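Local atomic coordinates of D-glycerate 2-kinase (Thermotoga maritima, PDB entry 2B8N), a protein that phosphorylates D-glycerate at its 2-hydroxyl, using ATP with magnesium as cofactor, to give 2-phosphoglycerate and ADP in the breakdown of serine. Residues Q264-E269 with N421-G426; E291-G296 with Q393-N398; G322-V327 with G335-E340; S344-L349 with G374-S379; D399-L404 with G408-T413. One frame throughout, in Å; residues are numbered along the deposited sequence.

Contact 1 (Q264-E269 with N421-G426)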
# COMPACT_ATOMS: atom_id res chain seq x y z
N GLN A 264 4.44 -6.97 -6.52
CA GLN A 264 4.97 -7.84 -7.57
C GLN A 264 5.71 -7.04 -8.64
O GLN A 264 6.81 -7.44 -9.06
CB GLN A 264 3.87 -8.64 -8.24
CG GLN A 264 3.13 -9.61 -7.35
CD GLN A 264 2.21 -10.49 -8.16
OE1 GLN A 264 2.47 -10.75 -9.34
NE2 GLN A 264 1.12 -10.94 -7.55
N LYS A 265 5.13 -5.91 -9.08
CA LYS A 265 5.75 -5.09 -10.13
C LYS A 265 7.14 -4.64 -9.68
O LYS A 265 8.08 -4.61 -10.47
CB LYS A 265 4.85 -3.91 -10.51
CG LYS A 265 5.33 -3.09 -11.72
N VAL A 266 7.26 -4.34 -8.39
CA VAL A 266 8.47 -3.79 -7.82
C VAL A 266 9.52 -4.87 -7.70
O VAL A 266 10.69 -4.61 -7.91
CB VAL A 266 8.18 -3.14 -6.47
CG1 VAL A 266 9.44 -2.69 -5.79
CG2 VAL A 266 7.30 -1.94 -6.68
N CYS A 267 9.10 -6.07 -7.36
CA CYS A 267 10.02 -7.19 -7.34
C CYS A 267 10.51 -7.58 -8.72
O CYS A 267 11.68 -7.94 -8.88
CB CYS A 267 9.35 -8.38 -6.70
SG CYS A 267 9.37 -8.19 -4.96
N ASP A 268 9.60 -7.52 -9.70
CA ASP A 268 9.94 -7.82 -11.10
C ASP A 268 10.97 -6.86 -11.63
O ASP A 268 11.87 -7.29 -12.35
CB ASP A 268 8.71 -7.81 -12.04
CG ASP A 268 7.95 -9.13 -12.05
OD1 ASP A 268 8.45 -10.13 -11.51
OD2 ASP A 268 6.83 -9.17 -12.60
N GLU A 269 10.83 -5.58 -11.30
CA GLU A 269 11.76 -4.57 -11.78
C GLU A 269 13.12 -4.75 -11.14
O GLU A 269 14.15 -4.61 -11.81
CB GLU A 269 11.23 -3.16 -11.52
CG GLU A 269 12.04 -2.05 -12.20
CD GLU A 269 11.83 -2.01 -13.71
OE1 GLU A 269 11.21 -2.96 -14.24
OE2 GLU A 269 12.29 -1.04 -14.37
N ASN A 421 3.92 -1.57 -0.16
CA ASN A 421 4.53 -2.37 0.90
C ASN A 421 6.07 -2.47 0.76
O ASN A 421 6.71 -1.48 0.47
CB ASN A 421 3.79 -3.72 1.04
CG ASN A 421 2.32 -3.53 1.43
OD1 ASN A 421 1.40 -3.98 0.72
ND2 ASN A 421 2.11 -2.85 2.56
N ASP A 422 6.66 -3.65 0.98
CA ASP A 422 8.10 -3.75 1.26
C ASP A 422 8.89 -4.46 0.13
O ASP A 422 8.41 -5.44 -0.45
CB ASP A 422 8.31 -4.44 2.62
CG ASP A 422 7.62 -3.70 3.79
OD1 ASP A 422 7.32 -2.49 3.63
OD2 ASP A 422 7.39 -4.30 4.86
N LEU A 423 10.07 -3.94 -0.16
CA LEU A 423 11.04 -4.63 -1.03
C LEU A 423 12.31 -4.94 -0.23
O LEU A 423 12.85 -4.06 0.44
CB LEU A 423 11.40 -3.75 -2.25
CG LEU A 423 12.51 -4.26 -3.17
CD1 LEU A 423 12.13 -5.61 -3.73
CD2 LEU A 423 12.82 -3.30 -4.28
N ILE A 424 12.76 -6.20 -0.29
CA ILE A 424 14.02 -6.59 0.31
C ILE A 424 14.89 -7.21 -0.76
O ILE A 424 14.43 -8.04 -1.52
CB ILE A 424 13.86 -7.63 1.42
CG1 ILE A 424 12.97 -7.09 2.55
CG2 ILE A 424 15.26 -8.02 1.97
CD1 ILE A 424 11.51 -7.43 2.42
N ILE A 425 16.16 -6.82 -0.80
CA ILE A 425 17.14 -7.34 -1.76
C ILE A 425 18.43 -7.80 -1.03
O ILE A 425 18.98 -7.08 -0.19
CB ILE A 425 17.49 -6.26 -2.78
CG1 ILE A 425 16.26 -5.89 -3.59
CG2 ILE A 425 18.59 -6.73 -3.72
N GLY A 426 18.89 -9.00 -1.35
CA GLY A 426 20.13 -9.51 -0.81
C GLY A 426 21.11 -9.87 -1.93
O GLY A 426 20.78 -10.63 -2.82

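Contact 2 (E291-G296 with Q393-N398)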
# COMPACT_ATOMS: atom_id res chain seq x y z
N GLU A 291 6.95 -12.21 11.18
CA GLU A 291 7.66 -11.29 12.07
C GLU A 291 8.92 -10.77 11.38
O GLU A 291 9.63 -11.56 10.72
CB GLU A 291 8.00 -12.00 13.39
CG GLU A 291 8.76 -11.18 14.42
CD GLU A 291 7.86 -10.31 15.26
OE1 GLU A 291 6.61 -10.43 15.12
OE2 GLU A 291 8.42 -9.51 16.06
N ALA A 292 9.15 -9.46 11.50
CA ALA A 292 10.21 -8.78 10.77
C ALA A 292 11.61 -9.28 11.12
O ALA A 292 12.41 -9.60 10.23
CB ALA A 292 10.12 -7.29 10.98
N ARG A 293 11.93 -9.36 12.41
CA ARG A 293 13.25 -9.82 12.84
C ARG A 293 13.53 -11.30 12.47
O ARG A 293 14.69 -11.70 12.18
CB ARG A 293 13.42 -9.61 14.35
CG ARG A 293 12.60 -10.55 15.22
CD ARG A 293 12.90 -10.31 16.68
NE ARG A 293 12.59 -8.94 17.04
CZ ARG A 293 12.74 -8.43 18.25
NH1 ARG A 293 13.18 -9.20 19.25
NH2 ARG A 293 12.43 -7.15 18.48
N GLU A 294 12.47 -12.11 12.46
CA GLU A 294 12.61 -13.53 12.12
C GLU A 294 12.79 -13.68 10.62
O GLU A 294 13.60 -14.50 10.17
CB GLU A 294 11.42 -14.33 12.65
CG GLU A 294 11.17 -14.21 14.16
CD GLU A 294 12.37 -14.65 15.03
OE1 GLU A 294 13.20 -15.44 14.58
OE2 GLU A 294 12.47 -14.20 16.18
N ALA A 295 12.08 -12.87 9.84
CA ALA A 295 12.32 -12.78 8.40
C ALA A 295 13.78 -12.36 8.05
O ALA A 295 14.31 -12.77 7.01
CB ALA A 295 11.33 -11.80 7.78
N GLY A 296 14.40 -11.52 8.88
CA GLY A 296 15.78 -11.08 8.62
C GLY A 296 16.74 -12.25 8.74
O GLY A 296 17.66 -12.38 7.96
N GLN A 393 20.32 -5.78 22.15
CA GLN A 393 19.61 -4.89 23.05
C GLN A 393 18.78 -3.84 22.29
O GLN A 393 17.68 -3.47 22.74
CB GLN A 393 20.61 -4.25 24.03
CG GLN A 393 20.06 -4.06 25.44
CD GLN A 393 19.62 -5.38 26.08
OE1 GLN A 393 18.47 -5.53 26.50
NE2 GLN A 393 20.54 -6.35 26.14
N TYR A 394 19.27 -3.36 21.14
CA TYR A 394 18.50 -2.41 20.31
C TYR A 394 17.28 -3.09 19.72
O TYR A 394 16.21 -2.51 19.64
CB TYR A 394 19.36 -1.80 19.20
CG TYR A 394 20.27 -0.75 19.75
CD1 TYR A 394 19.78 0.50 20.08
CD2 TYR A 394 21.59 -1.02 20.02
CE1 TYR A 394 20.59 1.46 20.63
CE2 TYR A 394 22.40 -0.07 20.57
CZ TYR A 394 21.91 1.17 20.87
OH TYR A 394 22.74 2.13 21.42
N LEU A 395 17.46 -4.33 19.33
CA LEU A 395 16.39 -5.12 18.77
C LEU A 395 15.38 -5.47 19.88
O LEU A 395 14.19 -5.24 19.74
CB LEU A 395 16.97 -6.35 18.07
CG LEU A 395 16.19 -7.10 16.99
CD1 LEU A 395 15.56 -6.25 15.86
CD2 LEU A 395 17.12 -8.14 16.40
N LYS A 396 15.86 -5.96 21.01
CA LYS A 396 14.95 -6.31 22.12
C LYS A 396 14.07 -5.12 22.49
O LYS A 396 12.92 -5.28 22.86
CB LYS A 396 15.72 -6.79 23.36
CG LYS A 396 14.81 -7.07 24.62
CD LYS A 396 15.57 -7.51 25.87
CE LYS A 396 16.22 -8.88 25.71
NZ LYS A 396 16.71 -9.39 27.00
N ASN A 397 14.62 -3.92 22.38
CA ASN A 397 13.92 -2.72 22.81
C ASN A 397 13.15 -2.02 21.68
O ASN A 397 12.60 -0.94 21.88
CB ASN A 397 14.94 -1.78 23.45
CG ASN A 397 14.32 -0.80 24.41
OD1 ASN A 397 13.61 -1.18 25.34
ND2 ASN A 397 14.60 0.48 24.20
N ASN A 398 13.11 -2.65 20.50
CA ASN A 398 12.44 -2.08 19.32
C ASN A 398 13.00 -0.68 18.95
O ASN A 398 12.26 0.27 18.63
CB ASN A 398 10.91 -2.07 19.51
CG ASN A 398 10.31 -3.46 19.60
OD1 ASN A 398 9.76 -3.85 20.63
ND2 ASN A 398 10.39 -4.22 18.52

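Contact 3 (G322-V327 with G335-E340)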
# COMPACT_ATOMS: atom_id res chain seq x y z
N GLY A 322 9.56 -9.52 -1.33
CA GLY A 322 8.54 -8.49 -1.18
C GLY A 322 7.45 -8.97 -0.24
O GLY A 322 7.21 -10.17 -0.15
N GLY A 323 6.82 -8.04 0.44
CA GLY A 323 5.68 -8.36 1.28
C GLY A 323 5.37 -7.29 2.29
O GLY A 323 5.64 -6.11 2.07
N GLU A 324 4.81 -7.69 3.42
CA GLU A 324 4.51 -6.75 4.51
C GLU A 324 4.68 -7.46 5.87
O GLU A 324 3.76 -8.10 6.38
CB GLU A 324 3.10 -6.19 4.31
CG GLU A 324 2.68 -5.11 5.27
CD GLU A 324 1.18 -4.80 5.21
OE1 GLU A 324 0.35 -5.73 5.03
OE2 GLU A 324 0.82 -3.62 5.37
N THR A 325 5.89 -7.35 6.44
CA THR A 325 6.20 -7.99 7.73
C THR A 325 5.46 -7.26 8.84
O THR A 325 4.81 -6.25 8.59
CB THR A 325 7.71 -8.00 8.02
OG1 THR A 325 8.25 -6.69 7.81
CG2 THR A 325 8.42 -8.98 7.11
N VAL A 326 5.54 -7.81 10.05
CA VAL A 326 4.98 -7.17 11.25
C VAL A 326 6.00 -7.20 12.36
O VAL A 326 6.98 -7.95 12.31
CB VAL A 326 3.70 -7.88 11.75
CG1 VAL A 326 2.61 -7.80 10.69
CG2 VAL A 326 3.98 -9.34 12.10
N VAL A 327 5.75 -6.38 13.37
CA VAL A 327 6.60 -6.31 14.55
C VAL A 327 5.69 -6.35 15.75
O VAL A 327 4.79 -5.55 15.83
CB VAL A 327 7.46 -5.00 14.55
CG1 VAL A 327 8.47 -4.99 15.71
CG2 VAL A 327 8.20 -4.85 13.23
N GLY A 335 11.89 2.73 15.48
CA GLY A 335 12.25 1.78 14.43
C GLY A 335 11.09 1.55 13.48
O GLY A 335 10.21 2.40 13.33
N GLY A 336 11.10 0.42 12.81
CA GLY A 336 10.04 0.10 11.87
C GLY A 336 10.28 -1.31 11.42
O GLY A 336 11.35 -1.85 11.69
N ARG A 337 9.32 -1.92 10.74
CA ARG A 337 9.51 -3.30 10.31
C ARG A 337 10.77 -3.51 9.44
O ARG A 337 11.55 -4.44 9.68
CB ARG A 337 8.28 -3.87 9.62
CG ARG A 337 7.84 -3.16 8.35
CD ARG A 337 6.38 -3.50 8.09
NE ARG A 337 5.94 -3.22 6.72
CZ ARG A 337 5.07 -2.27 6.37
NH1 ARG A 337 4.48 -1.49 7.27
NH2 ARG A 337 4.76 -2.11 5.10
N ASN A 338 10.96 -2.65 8.43
CA ASN A 338 12.10 -2.84 7.53
C ASN A 338 13.44 -2.63 8.25
O ASN A 338 14.47 -3.26 7.91
CB ASN A 338 11.96 -1.97 6.28
CG ASN A 338 10.74 -2.36 5.41
OD1 ASN A 338 10.70 -3.45 4.86
ND2 ASN A 338 9.76 -1.46 5.28
N GLN A 339 13.45 -1.76 9.25
CA GLN A 339 14.70 -1.48 9.98
C GLN A 339 15.04 -2.63 10.94
O GLN A 339 16.23 -2.94 11.15
CB GLN A 339 14.62 -0.14 10.71
CG GLN A 339 14.65 1.05 9.78
CD GLN A 339 14.13 2.31 10.42
OE1 GLN A 339 14.59 2.71 11.48
NE2 GLN A 339 13.16 2.95 9.79
N GLU A 340 14.01 -3.30 11.48
CA GLU A 340 14.23 -4.49 12.32
C GLU A 340 14.70 -5.68 11.50
O GLU A 340 15.56 -6.43 11.93
CB GLU A 340 12.99 -4.88 13.11
CG GLU A 340 12.80 -3.99 14.30
CD GLU A 340 12.02 -4.63 15.40
OE1 GLU A 340 11.68 -5.84 15.29
OE2 GLU A 340 11.78 -3.89 16.38
O HOH W 1 9.82 -5.96 5.84

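Contact 4 (S344-L349 with G374-S379)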
# COMPACT_ATOMS: atom_id res chain seq x y z
N SER A 344 18.30 -7.33 12.35
CA SER A 344 18.35 -8.75 12.69
C SER A 344 19.29 -9.50 11.74
O SER A 344 20.11 -10.31 12.18
CB SER A 344 16.95 -9.36 12.64
OG SER A 344 16.97 -10.75 12.88
N ALA A 345 19.18 -9.18 10.45
CA ALA A 345 20.02 -9.77 9.42
C ALA A 345 21.50 -9.44 9.65
O ALA A 345 22.35 -10.32 9.54
CB ALA A 345 19.59 -9.32 8.05
N ALA A 346 21.81 -8.19 9.98
CA ALA A 346 23.21 -7.82 10.19
C ALA A 346 23.86 -8.65 11.31
O ALA A 346 25.05 -8.99 11.24
CB ALA A 346 23.33 -6.38 10.51
N ILE A 347 23.07 -8.95 12.34
CA ILE A 347 23.48 -9.84 13.42
C ILE A 347 23.80 -11.24 12.87
O ILE A 347 24.86 -11.78 13.10
CB ILE A 347 22.38 -9.91 14.50
CG1 ILE A 347 22.33 -8.57 15.25
CG2 ILE A 347 22.61 -11.08 15.46
CD1 ILE A 347 21.04 -8.31 16.02
N ALA A 348 22.85 -11.81 12.13
CA ALA A 348 23.01 -13.11 11.47
C ALA A 348 24.16 -13.20 10.44
O ALA A 348 24.67 -14.28 10.18
CB ALA A 348 21.70 -13.49 10.77
N LEU A 349 24.55 -12.07 9.83
CA LEU A 349 25.61 -12.06 8.81
C LEU A 349 26.93 -11.54 9.32
O LEU A 349 27.80 -11.28 8.51
CB LEU A 349 25.23 -11.17 7.63
CG LEU A 349 23.90 -11.44 6.95
CD1 LEU A 349 23.57 -10.28 6.00
CD2 LEU A 349 23.96 -12.78 6.21
N GLY A 374 16.81 -0.25 6.02
CA GLY A 374 18.20 -0.45 6.40
C GLY A 374 19.06 -0.94 5.25
O GLY A 374 18.55 -1.54 4.31
N ILE A 375 20.36 -0.67 5.33
CA ILE A 375 21.33 -1.15 4.36
C ILE A 375 22.52 -1.67 5.17
O ILE A 375 23.21 -0.89 5.82
CB ILE A 375 21.70 -0.03 3.33
CG1 ILE A 375 22.74 -0.51 2.32
CG2 ILE A 375 22.24 1.20 4.00
CD1 ILE A 375 22.22 -1.50 1.35
N VAL A 376 22.71 -2.98 5.19
CA VAL A 376 23.65 -3.66 6.12
C VAL A 376 24.54 -4.71 5.44
O VAL A 376 24.20 -5.24 4.37
CB VAL A 376 22.88 -4.39 7.28
CG1 VAL A 376 21.97 -3.45 8.03
CG2 VAL A 376 22.07 -5.56 6.78
N ASP A 377 25.68 -5.01 6.08
CA ASP A 377 26.55 -6.10 5.64
C ASP A 377 27.21 -6.85 6.83
O ASP A 377 26.76 -6.73 7.97
CB ASP A 377 27.56 -5.57 4.62
CG ASP A 377 28.59 -4.62 5.20
OD1 ASP A 377 28.84 -4.58 6.44
OD2 ASP A 377 29.19 -3.93 4.36
N GLY A 378 28.26 -7.63 6.55
CA GLY A 378 28.90 -8.44 7.57
C GLY A 378 29.73 -7.70 8.59
O GLY A 378 30.16 -8.30 9.56
N SER A 379 29.95 -6.40 8.38
CA SER A 379 30.69 -5.55 9.33
C SER A 379 29.79 -4.71 10.25
O SER A 379 30.22 -4.28 11.30
CB SER A 379 31.60 -4.60 8.57
OG SER A 379 30.83 -3.67 7.84
O HOH W 2 26.98 -7.32 10.56

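Contact 5 (D399-L404 with G408-T413)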
# COMPACT_ATOMS: atom_id res chain seq x y z
N ASP A 399 14.32 -0.58 18.98
CA ASP A 399 15.06 0.66 18.72
C ASP A 399 16.02 0.45 17.54
O ASP A 399 17.18 0.85 17.58
CB ASP A 399 15.83 1.04 20.00
CG ASP A 399 16.22 2.51 20.05
OD1 ASP A 399 15.50 3.38 19.52
OD2 ASP A 399 17.28 2.79 20.65
N SER A 400 15.53 -0.22 16.50
CA SER A 400 16.30 -0.47 15.28
C SER A 400 16.84 0.82 14.61
O SER A 400 17.99 0.89 14.23
CB SER A 400 15.43 -1.29 14.28
OG SER A 400 14.03 -0.97 14.37
N TYR A 401 16.01 1.86 14.52
CA TYR A 401 16.45 3.13 13.89
C TYR A 401 17.80 3.57 14.39
O TYR A 401 18.70 3.85 13.59
CB TYR A 401 15.43 4.25 14.14
CG TYR A 401 15.77 5.57 13.48
CD1 TYR A 401 16.63 6.47 14.08
CD2 TYR A 401 15.19 5.94 12.28
CE1 TYR A 401 16.93 7.71 13.49
CE2 TYR A 401 15.49 7.16 11.68
CZ TYR A 401 16.36 8.04 12.29
OH TYR A 401 16.66 9.25 11.71
N ASN A 402 17.92 3.66 15.72
CA ASN A 402 19.13 4.17 16.39
C ASN A 402 20.35 3.29 16.19
O ASN A 402 21.45 3.79 16.04
CB ASN A 402 18.89 4.37 17.90
CG ASN A 402 18.09 5.63 18.23
OD1 ASN A 402 17.98 6.53 17.42
ND2 ASN A 402 17.53 5.68 19.42
N ALA A 403 20.15 1.98 16.19
CA ALA A 403 21.25 1.05 15.94
C ALA A 403 21.82 1.24 14.55
O ALA A 403 23.04 1.22 14.37
CB ALA A 403 20.77 -0.37 16.11
N LEU A 404 20.93 1.44 13.57
CA LEU A 404 21.33 1.64 12.18
C LEU A 404 21.96 3.03 11.94
O LEU A 404 22.92 3.13 11.19
CB LEU A 404 20.14 1.40 11.24
CG LEU A 404 19.45 0.01 11.28
CD1 LEU A 404 18.12 0.05 10.55
CD2 LEU A 404 20.33 -1.10 10.68
N GLY A 408 25.80 3.78 10.37
CA GLY A 408 25.72 4.29 9.00
C GLY A 408 24.98 3.37 8.07
O GLY A 408 25.38 3.20 6.91
N ALA A 409 23.90 2.77 8.56
CA ALA A 409 23.21 1.70 7.85
C ALA A 409 21.72 2.00 7.62
O ALA A 409 20.96 1.10 7.26
CB ALA A 409 23.39 0.40 8.61
N LEU A 410 21.32 3.25 7.81
CA LEU A 410 19.95 3.67 7.48
C LEU A 410 19.84 3.94 5.98
O LEU A 410 20.74 4.55 5.40
CB LEU A 410 19.55 4.94 8.24
CG LEU A 410 19.04 4.82 9.67
CD1 LEU A 410 18.75 6.20 10.23
CD2 LEU A 410 17.78 3.93 9.78
N LEU A 411 18.76 3.47 5.36
CA LEU A 411 18.42 3.85 3.98
C LEU A 411 17.42 4.99 4.02
O LEU A 411 16.30 4.82 4.51
CB LEU A 411 17.82 2.67 3.19
CG LEU A 411 17.23 3.11 1.84
CD1 LEU A 411 18.29 3.31 0.79
CD2 LEU A 411 16.20 2.11 1.36
N ILE A 412 17.83 6.14 3.49
CA ILE A 412 17.01 7.35 3.45
C ILE A 412 16.69 7.66 2.00
O ILE A 412 17.58 8.03 1.25
CB ILE A 412 17.77 8.56 4.04
CG1 ILE A 412 18.37 8.24 5.42
CG2 ILE A 412 16.85 9.82 4.07
CD1 ILE A 412 17.48 8.55 6.58
N THR A 413 15.43 7.49 1.62
CA THR A 413 14.98 7.79 0.25
C THR A 413 14.18 9.08 0.19
O THR A 413 14.23 9.79 -0.82
CB THR A 413 14.06 6.68 -0.29
OG1 THR A 413 12.91 6.54 0.56
CG2 THR A 413 14.80 5.36 -0.35

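Contact 1 (Q264-E269 with N421-G426)
Leu-423 meets Val-266 and Cys-267 where helix 263-276 lies against one face of the mixed six-stranded sheet, an apolar helix-on-sheet contact. Strand 422-428 runs inside this sheet, between strands 317-323 and 355-361 and antiparallel to both. Its side chain at Leu-423 points to the helix, whereas Ile-424 points the other way and packs on Leu-341 of helix 337-348; the strand is thus covered on its two faces by different helices. Followed outward, the leucine first brings CB to 4.2 Å from Val-266 CG1. CG stands anti to the backbone N (chi1 173°), which carries the isobutyl group out toward the helix, and there the two methyls part company. CD2 comes down on the same valine methyl, at 3.8 Å from Val-266 CG1, while CD1 reaches the neighbouring helical residue. The leucine therefore sits astride two consecutive positions of the helix, with its CB and one methyl sharing a single valine branch. Val-266 also leans on Val-34 and Val-420, and Cys-267 touches Ile-320 of the adjoining strand 317-323 and Ile-283 of the outermost strand 280-285. The contact is buried, and no hydrogen bond joins the two segments. On the cysteine side the partner is sulfur rather than carbon, Cys-267 SG lying 4.0 Å from Leu-423 CD1.

Contact 2 (E291-G296 with Q393-N398)
A Schellman motif ends helix 391-396, and Arg-293, in the first turn of helix 292-309, reaches across to the last turn of that helix at Leu-395 O. Asn-398, with positive phi, is the C-prime residue of the motif. Its N bonds back to Leu-395 O at 2.9 Å, and the same carbonyl oxygen takes a second donor from the arginine. That second bond, Arg-293 NH2 to Leu-395 O at 2.9 Å, is bent to 118° at the hydrogen and is weak. The rest of the guanidinium is used as a flat surface: Leu-395 CG lies 3.9 Å above the Arg-293 plane and over its centre, with CD1 of the same leucine near NE and NH2. The arginine and leucine side chains run antiparallel alongside each other. A bend in the arginine chain at chi3 (59°) turns the group into this position. At the guanidinium edge stands the amide of Asn-398, its ND2 3.6 Å from Arg-293 NH2, the two planes 49° apart. Both nitrogens are donors and do not bond each other. Instead ND2 bonds Glu-340 OE2, and NH2 makes a long, weak ion pair with the other oxygen of that carboxylate; Asn-398 OD1 accepts from the backbone N atoms of Lys-330 and Gly-331. The chemistry is that of a positive group placed at a helix C-terminus beside a buried carboxylate, an arrangement that both the helix dipole and Glu-340 would probably stabilise.

Contact 3 (G322-V327 with G335-E340)
Gly-336, the N-cap residue of helix 337-348, only skirts Val-327; from the first turn of the helix, Arg-337 and Glu-340 are the side chains that lie against the strand exit 322-327. Arg-337 does most of the touching. Its CA lies 3.6 Å from Val-327 CG2, and its CB is 3.4 Å from Thr-325 OG1. From CG to NE the chain is extended and runs past the threonine, CD coming beside the backbone O of Thr-325. At the end, Glu-324 CG lies 3.5 Å above the Arg-337 guanidinium plane, offset toward the rim. The carboxylate beyond it is turned 76° from that plane, and Glu-324 OE2 stays 4.2 Å from Arg-337 NH2; at most a loose electrostatic attraction is likely, since no N-H is aimed at the oxygen. The salt bridge of Arg-337 goes instead from NE to Asp-422 OD2 on the adjoining strand. Asn-338 points away, but its amide is tied back by a water that donates to Asn-338 OD1 at 2.8 Å and lies 2.6 Å from Thr-325 OG1. Its ND2 bonds the other oxygen of Asp-422, which thereby holds two consecutive helical residues. One turn on from the N-cap, the Glu-340 carboxylate lies beside Val-327 CG1, while its OE2 is bonded by Asn-398 ND2. The contact belongs to a beta-alpha-beta crossover from strand 317-323 to strand 355-361, with strand 422-428 lying between them. Helix 292-309 flanks it through Ala-292 and Ala-295, which touch Thr-325, and helix 400-406 packs on Gln-339 and Glu-340.

Contact 4 (S344-L349 with G374-S379)
Ala-346 and Val-376 bring their CA atoms to 5.8 Å, and Leu-349 and Gly-378 to 5.0 Å, so the last turn of helix 337-348 lies against the end of strand 373-377. Leu-349 is the first residue to leave helical geometry. Its carbonyl O meets Gly-378 CA at 3.2 Å in a CA-H...O contact. A water bridges the backbones, donating to Ala-346 O at 2.6 Å and to Asp-377 O at 2.7 Å. Among the side chains, Ala-346 sets its methyl against the branch point of the valine, with Ala-346 CB 3.8 Å from Val-376 CB. With chi1 at -55° both valine methyls flank the alanine CB at similar range. Val-376 also touches Leu-357 on the neighbouring strand. Asp-377 points away from the helix and serves the turn that follows: its OD1 takes Ser-379 N at 2.9 Å, a capping bond, the donor approaching from 40° above the carboxylate plane. Ser-379 OG donates to Asp-377 OD1 on its syn side at 2.6 Å. The two sides of the strand end thus do different chemistry. Apolar carbon and a water bridge join it to helix 337-348, whereas a carboxylate oxygen that accepts both from Ser-379 N and from Ser-379 OG holds the turn into helix 380-386, where its negative charge probably suits the helix N-terminus.

Contact 5 (D399-L404 with G408-T413)
The Tyr-401 ring receives a methyl of Leu-410 on one face: CD1 stands 3.6 Å above the plane, displaced toward the rim on the CE2 and CZ side. Leu-410 CD1 is 3.8 Å from the centroid of the Tyr-401 ring and 19° off the normal, a CH-pi contact. Asn-402 OD1 lies at the ring edge, in its plane. Beyond the rim the hydroxyl bonds Asp-370 OD1, which probably helps fix the ring's position. With CG anti to the backbone N (chi1 -177°), the tyrosine sends its ring out from the helix beside the strand, and the leucine lies roughly perpendicular to it. The amide of Asn-402 has its partner at the N-cap, ND2 donating to Asp-399 OD2 at 3.2 Å on the syn side and slightly out of the carboxylate plane. Leu-410 is wedged between two residues one helical turn apart, since its other methyl, CD2, lies 3.8 Å from Leu-404 CB. Leu-404 also touches the residue after the turn, its CD2 4.0 Å from Ala-409 CB. The backbone closes the turn: Ala-409 N donates to Leu-404 O at 2.8 Å and 165°, nearly straight. Just before it, Gly-408 has positive phi. This is a Schellman motif with Gly-408 as C-prime residue. Here it ends helix 400-406 and turns the chain directly into 410-411, an outermost strand of the mixed sheet, so the strand that follows packs against the helix through Leu-410.

From the N terminus the chain completes the six-stranded parallel sheet before helix 263-276 opens contact 1, which closes only at the last strand, 422-428, and so encloses all the others. Contact 2 opens next, at helix 292-309, and closes at helix 391-396; contacts 3 and 4 lie within its span, one after the other, on the beginning and end of helix 337-348. Contact 5 follows contact 2 as a short local closure. None of the loops cross. Contacts 1, 3, 4 and 5 all reach the mixed sheet, 1 and 3 on adjoining strands and 4 and 5 likewise, while contact 2 joins helices 292-309 and 391-396.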